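Glycine cleavage system transcriptional repressor, putative (Vibrio cholerae, PDB 1U8S) is a putative transcriptional repressor of the glycine cleavage system, built from two ACT domains. Local coordinates at residues L155-L158 and Q159-D163. Sequence-based numbering, arbitrary orientation.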
ATOM      1  N   LEU B 155     -23.031  -8.974  -0.207  1.00 46.87           N
ATOM      2  CA  LEU B 155     -22.560  -8.515   1.088  1.00 48.26           C
ATOM      3  C   LEU B 155     -23.168  -9.226   2.287  1.00 49.86           C
ATOM      4  O   LEU B 155     -22.454  -9.574   3.227  1.00 49.93           O
ATOM      5  CB  LEU B 155     -22.765  -7.002   1.213  1.00 47.07           C
ATOM      6  CG  LEU B 155     -22.107  -6.162   0.106  1.00 48.04           C
ATOM      7  CD1 LEU B 155     -22.222  -4.680   0.446  1.00 48.19           C
ATOM      8  CD2 LEU B 155     -20.640  -6.552  -0.039  1.00 47.89           C
ATOM      9  N   MET B 156     -24.478  -9.442   2.267  1.00 52.40           N
ATOM     10  CA  MET B 156     -25.132 -10.126   3.376  1.00 53.36           C
ATOM     11  C   MET B 156     -24.586 -11.551   3.461  1.00 51.55           C
ATOM     12  O   MET B 156     -24.442 -12.121   4.543  1.00 51.23           O
ATOM     13  CB  MET B 156     -26.646 -10.150   3.164  1.00 57.79           C
ATOM     14  CG  MET B 156     -27.433 -10.725   4.341  1.00 64.81           C
ATOM     15  SD  MET B 156     -27.336  -9.735   5.885  1.00 71.84           S
ATOM     16  CE  MET B 156     -26.052 -10.622   6.808  1.00 68.74           C
ATOM     17  N   GLN B 157     -24.269 -12.117   2.304  1.00 49.76           N
ATOM     18  CA  GLN B 157     -23.730 -13.465   2.240  1.00 49.30           C
ATOM     19  C   GLN B 157     -22.271 -13.531   2.714  1.00 47.33           C
ATOM     20  O   GLN B 157     -21.866 -14.503   3.353  1.00 46.45           O
ATOM     21  CB  GLN B 157     -23.832 -13.991   0.813  1.00 50.20           C
ATOM     22  CG  GLN B 157     -23.373 -15.415   0.670  1.00 52.07           C
ATOM     23  CD  GLN B 157     -23.453 -15.895  -0.750  1.00 53.92           C
ATOM     24  OE1 GLN B 157     -24.527 -15.888  -1.354  1.00 53.66           O
ATOM     25  NE2 GLN B 157     -22.312 -16.316  -1.303  1.00 53.30           N
ATOM     26  N   LEU B 158     -21.481 -12.510   2.386  1.00 44.52           N
ATOM     27  CA  LEU B 158     -20.090 -12.475   2.810  1.00 42.82           C
ATOM     28  C   LEU B 158     -20.071 -12.377   4.329  1.00 43.20           C
ATOM     29  O   LEU B 158     -19.268 -13.036   5.002  1.00 43.03           O
ATOM     30  CB  LEU B 158     -19.375 -11.262   2.204  1.00 42.72           C
ATOM     31  CG  LEU B 158     -17.915 -10.999   2.607  1.00 41.27           C
ATOM     32  CD1 LEU B 158     -17.024 -12.166   2.214  1.00 39.59           C
ATOM     33  CD2 LEU B 158     -17.442  -9.730   1.932  1.00 38.78           C
ATOM     34  N   GLN B 159     -20.977 -11.567   4.867  1.00 41.37           N
ATOM     35  CA  GLN B 159     -21.050 -11.380   6.301  1.00 41.36           C
ATOM     36  C   GLN B 159     -21.469 -12.638   7.039  1.00 40.98           C
ATOM     37  O   GLN B 159     -21.006 -12.908   8.142  1.00 40.58           O
ATOM     38  CB  GLN B 159     -22.004 -10.249   6.620  1.00 43.18           C
ATOM     39  CG  GLN B 159     -22.230 -10.028   8.092  1.00 47.64           C
ATOM     40  CD  GLN B 159     -22.830  -8.675   8.343  1.00 51.70           C
ATOM     41  OE1 GLN B 159     -22.125  -7.666   8.321  1.00 54.67           O
ATOM     42  NE2 GLN B 159     -24.143  -8.631   8.556  1.00 54.66           N
ATOM     43  N   GLU B 160     -22.357 -13.411   6.436  1.00 40.04           N
ATOM     44  CA  GLU B 160     -22.801 -14.637   7.071  1.00 39.69           C
ATOM     45  C   GLU B 160     -21.667 -15.651   7.081  1.00 37.33           C
ATOM     46  O   GLU B 160     -21.384 -16.262   8.103  1.00 37.44           O
ATOM     47  CB  GLU B 160     -24.047 -15.179   6.356  1.00 43.91           C
ATOM     48  CG  GLU B 160     -25.342 -14.541   6.869  1.00 48.88           C
ATOM     49  CD  GLU B 160     -26.563 -14.862   6.023  1.00 52.86           C
ATOM     50  OE1 GLU B 160     -27.695 -14.666   6.520  1.00 53.52           O
ATOM     51  OE2 GLU B 160     -26.395 -15.295   4.859  1.00 55.59           O
ATOM     52  N   GLU B 161     -20.999 -15.818   5.949  1.00 35.58           N
ATOM     53  CA  GLU B 161     -19.889 -16.758   5.877  1.00 35.32           C
ATOM     54  C   GLU B 161     -18.777 -16.363   6.854  1.00 35.15           C
ATOM     55  O   GLU B 161     -18.132 -17.223   7.454  1.00 34.44           O
ATOM     56  CB  GLU B 161     -19.362 -16.819   4.444  1.00 36.42           C
ATOM     57  CG  GLU B 161     -20.481 -17.031   3.435  1.00 39.73           C
ATOM     58  CD  GLU B 161     -19.979 -17.330   2.045  1.00 41.50           C
ATOM     59  OE1 GLU B 161     -18.987 -16.694   1.628  1.00 43.22           O
ATOM     60  OE2 GLU B 161     -20.589 -18.187   1.367  1.00 40.10           O
ATOM     61  N   PHE B 162     -18.566 -15.061   7.021  1.00 35.90           N
ATOM     62  CA  PHE B 162     -17.548 -14.555   7.937  1.00 34.37           C
ATOM     63  C   PHE B 162     -17.922 -14.864   9.382  1.00 34.78           C
ATOM     64  O   PHE B 162     -17.043 -15.114  10.212  1.00 33.18           O
ATOM     65  CB  PHE B 162     -17.392 -13.044   7.781  1.00 35.32           C
ATOM     66  CG  PHE B 162     -16.554 -12.413   8.853  1.00 35.59           C
ATOM     67  CD1 PHE B 162     -15.163 -12.527   8.828  1.00 35.72           C
ATOM     68  CD2 PHE B 162     -17.155 -11.748   9.925  1.00 34.49           C
ATOM     69  CE1 PHE B 162     -14.382 -11.989   9.862  1.00 35.28           C
ATOM     70  CE2 PHE B 162     -16.387 -11.207  10.964  1.00 33.54           C
ATOM     71  CZ  PHE B 162     -14.999 -11.329  10.932  1.00 33.93           C
ATOM     72  N   ASP B 163     -19.226 -14.816   9.682  1.00 36.18           N
ATOM     73  CA  ASP B 163     -19.725 -15.111  11.026  1.00 37.49           C
ATOM     74  C   ASP B 163     -19.601 -16.601  11.322  1.00 37.11           C
ATOM     75  O   ASP B 163     -19.259 -16.993  12.446  1.00 37.14           O
ATOM     76  CB  ASP B 163     -21.189 -14.684  11.180  1.00 40.59           C
ATOM     77  CG  ASP B 163     -21.358 -13.175  11.237  1.00 44.16           C
ATOM     78  OD1 ASP B 163     -20.404 -12.487  11.672  1.00 43.74           O
ATOM     79  OD2 ASP B 163     -22.451 -12.680  10.867  1.00 45.98           O
TER
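Glu-160 folds its side chain back along helix 155-168 beside the carbonyl of Met-156, four residues earlier. CB lies 3.6 Å from Met-156 O. CG, anti to the carbonyl carbon of Glu-160 and beside its backbone N (chi1 -85°), points back over the preceding turn and passes the same Met-156 O at 3.5 Å. Beyond CG the chain is extended, yet CD is still 3.8 Å and OE2 3.7 Å from Met-156 O, contacts that involve no hydrogen bond. CG also meets the methyl CE of Met-156 at 4.0 Å; bends about chi2 and chi3 of Met-156 bring this CE between the stem of Glu-160 and the amide end of Gln-159, touching the latter more closely, 3.3 Å from NE2. Of the backbone bonds beneath, that from Gln-159 N to Leu-155 O (3.0 Å) is the straighter at 160°, while those from Glu-160 N to Met-156 O (143°) and Phe-162 N to Leu-158 O are both more bent. The helix is the second of the C-terminal ACT domain, a βαββαβ fold in which it lies beside helix 107-116 on an antiparallel sheet of strand order 2-3-1-4. Its inner side is marked by Leu-158 and Phe-162, both buried: Leu-158 touches Val-94 and Phe-177, while Phe-162 packs on Val-96, Leu-175 and Phe-110. Gln-157 and Glu-161 mark another side, where CG of Gln-157 comes within 4.0 Å of OE2 of Glu-161, while the other carboxylate oxygen, OE1, is held in a salt bridge by Arg-117.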